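Oxidoreductase, NAD-binding (Acidithiobacillus ferrooxidans, PDB 7BVJ) catalyses the NAD(+)-dependent oxidation of the glucosamine 3-hydroxyl of UDP-N-acetylglucosamine to a ketone, a step in building the diamino sugar of lipid A. Local coordinates at residues A[4-9]-A[20-25]. Residues are numbered along the deposited sequence; the frame is centred on the assembly and turned at random.
Sequences MRTGVI and QKYAAI
Strand 5-9 meets the phenol ring of Tyr-22, the one flat group here, obliquely and from one side of its plane: Thr-6 meets the CD1 side, Val-8 the CD2 side, and the carbonyl oxygen of Gly-7 lies near CE2. The side chain of Tyr-22 also touches Leu-28 of strand 27-32 and Ile-273 and Phe-276 of helix 268-282. This is the first beta-alpha-beta unit of the NAD-binding Rossmann fold, in which helix 13-25 runs back along strand 5-9; its last part, 20-25, is antiparallel to the strand (172°), the axes 8.7 Å apart at closest approach. Tyrosine suits the place because its ring is long enough to span from helix to sheet and ends in a hydroxyl that can bond there. With CG beside the backbone N and anti to the carbonyl carbon (chi1 -79°), the ring points across strand 5-9 toward strand 63-66, where its buried hydroxyl hydrogen-bonds to Ser-65 OG. Thr-6 serves two neighbours. Its CB and CG2 pack on the ring, CB lying 3.5 Å from Tyr-22 CD1, while OG1 hydrogen-bonds to Ser-26 OG, just beyond the helix; that same serine oxygen also bonds to Tyr-22 O. Gly-7, lacking a side chain, brings only backbone to the ring. Val-8, compact and branched, also touches residues of the GxGxxG motif (Gly-10, Gly-12, Gly-15), whose glycines line the NAD pocket, and the next residue, Ile-9, contacts NAD. One valine branch does the touching, CG2 lying 3.7 Å from Tyr-22 CD2 and 3.9 Å from Tyr-22 CE2.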
loop_
_atom_site.group_PDB
_atom_site.type_symbol
_atom_site.label_atom_id
_atom_site.label_comp_id
_atom_site.label_asym_id
_atom_site.label_seq_id
_atom_site.Cartn_x
_atom_site.Cartn_y
_atom_site.Cartn_z
ATOM N N MET A 4 -10.159 -8.818 -20.276
ATOM C CA MET A 4 -8.755 -9.045 -19.991
ATOM C C MET A 4 -8.594 -10.429 -19.376
ATOM O O MET A 4 -9.390 -10.824 -18.517
ATOM C CB MET A 4 -8.232 -7.975 -19.038
ATOM C CG MET A 4 -6.780 -8.112 -18.717
ATOM S SD MET A 4 -5.842 -7.000 -19.743
ATOM C CE MET A 4 -5.968 -5.548 -18.720
ATOM N N ARG A 5 -7.561 -11.156 -19.809
ATOM C CA ARG A 5 -7.221 -12.440 -19.206
ATOM C C ARG A 5 -6.311 -12.202 -18.001
ATOM O O ARG A 5 -5.201 -11.661 -18.141
ATOM C CB ARG A 5 -6.551 -13.361 -20.223
ATOM C CG ARG A 5 -7.498 -13.881 -21.285
ATOM C CD ARG A 5 -6.709 -14.579 -22.370
ATOM N NE ARG A 5 -5.623 -13.747 -22.876
ATOM C CZ ARG A 5 -4.430 -14.214 -23.231
ATOM N NH1 ARG A 5 -4.168 -15.512 -23.124
ATOM N NH2 ARG A 5 -3.499 -13.388 -23.687
ATOM N N THR A 6 -6.781 -12.614 -16.824
ATOM C CA THR A 6 -6.138 -12.272 -15.565
ATOM C C THR A 6 -5.845 -13.524 -14.744
ATOM O O THR A 6 -6.468 -14.577 -14.909
ATOM C CB THR A 6 -6.999 -11.306 -14.741
ATOM O OG1 THR A 6 -8.276 -11.906 -14.474
ATOM C CG2 THR A 6 -7.197 -9.986 -15.484
ATOM N N GLY A 7 -4.854 -13.390 -13.859
ATOM C CA GLY A 7 -4.487 -14.454 -12.947
ATOM C C GLY A 7 -3.901 -13.903 -11.660
ATOM O O GLY A 7 -3.576 -12.717 -11.548
ATOM N N VAL A 8 -3.783 -14.784 -10.673
ATOM C CA VAL A 8 -3.143 -14.461 -9.405
ATOM C C VAL A 8 -2.091 -15.518 -9.117
ATOM O O VAL A 8 -2.364 -16.719 -9.202
ATOM C CB VAL A 8 -4.146 -14.356 -8.238
ATOM C CG1 VAL A 8 -3.420 -13.995 -6.942
ATOM C CG2 VAL A 8 -5.221 -13.297 -8.530
ATOM N N ILE A 9 -0.888 -15.067 -8.805
ATOM C CA ILE A 9 0.226 -15.914 -8.403
ATOM C C ILE A 9 0.387 -15.730 -6.903
ATOM O O ILE A 9 0.793 -14.655 -6.445
ATOM C CB ILE A 9 1.511 -15.540 -9.149
ATOM C CG1 ILE A 9 1.305 -15.720 -10.662
ATOM C CG2 ILE A 9 2.709 -16.316 -8.563
ATOM C CD1 ILE A 9 2.408 -15.112 -11.511
ATOM N N GLN A 20 -10.816 -13.139 -6.090
ATOM C CA GLN A 20 -12.252 -12.850 -6.101
ATOM C C GLN A 20 -12.550 -11.602 -6.923
ATOM O O GLN A 20 -13.491 -11.588 -7.733
ATOM C CB GLN A 20 -12.788 -12.677 -4.674
ATOM C CG GLN A 20 -12.669 -13.911 -3.778
ATOM C CD GLN A 20 -13.212 -13.700 -2.371
ATOM O OE1 GLN A 20 -13.480 -12.567 -1.952
ATOM N NE2 GLN A 20 -13.382 -14.793 -1.635
ATOM N N LYS A 21 -11.749 -10.545 -6.737
ATOM C CA LYS A 21 -11.982 -9.311 -7.495
ATOM C C LYS A 21 -11.824 -9.552 -8.993
ATOM O O LYS A 21 -12.681 -9.151 -9.804
ATOM C CB LYS A 21 -11.028 -8.196 -7.035
ATOM C CG LYS A 21 -11.040 -7.880 -5.550
ATOM C CD LYS A 21 -12.408 -8.130 -4.929
ATOM C CE LYS A 21 -12.663 -7.215 -3.756
ATOM N NZ LYS A 21 -12.407 -7.884 -2.461
ATOM N N TYR A 22 -10.722 -10.201 -9.385
ATOM C CA TYR A 22 -10.499 -10.430 -10.809
ATOM C C TYR A 22 -11.631 -11.243 -11.411
ATOM O O TYR A 22 -12.053 -10.985 -12.545
ATOM C CB TYR A 22 -9.171 -11.134 -11.049
ATOM C CG TYR A 22 -7.927 -10.259 -10.983
ATOM C CD1 TYR A 22 -7.660 -9.311 -11.963
ATOM C CD2 TYR A 22 -6.993 -10.438 -9.974
ATOM C CE1 TYR A 22 -6.508 -8.545 -11.924
ATOM C CE2 TYR A 22 -5.847 -9.669 -9.916
ATOM C CZ TYR A 22 -5.608 -8.727 -10.894
ATOM O OH TYR A 22 -4.470 -7.958 -10.835
ATOM N N ALA A 23 -12.138 -12.230 -10.670
ATOM C CA ALA A 23 -13.247 -13.031 -11.182
ATOM C C ALA A 23 -14.498 -12.189 -11.375
ATOM O O ALA A 23 -15.284 -12.445 -12.301
ATOM C CB ALA A 23 -13.543 -14.197 -10.240
ATOM N N ALA A 24 -14.698 -11.182 -10.519
ATOM C CA ALA A 24 -15.876 -10.341 -10.688
ATOM C C ALA A 24 -15.747 -9.347 -11.845
ATOM O O ALA A 24 -16.760 -8.993 -12.458
ATOM C CB ALA A 24 -16.180 -9.587 -9.393
ATOM N N ILE A 25 -14.548 -8.863 -12.170
ATOM C CA ILE A 25 -14.454 -7.742 -13.103
ATOM C C ILE A 25 -13.683 -8.051 -14.380
ATOM O O ILE A 25 -13.454 -7.138 -15.181
ATOM C CB ILE A 25 -13.844 -6.507 -12.420
ATOM C CG1 ILE A 25 -12.339 -6.709 -12.242
ATOM C CG2 ILE A 25 -14.552 -6.233 -11.111
ATOM C CD1 ILE A 25 -11.703 -5.571 -11.526
#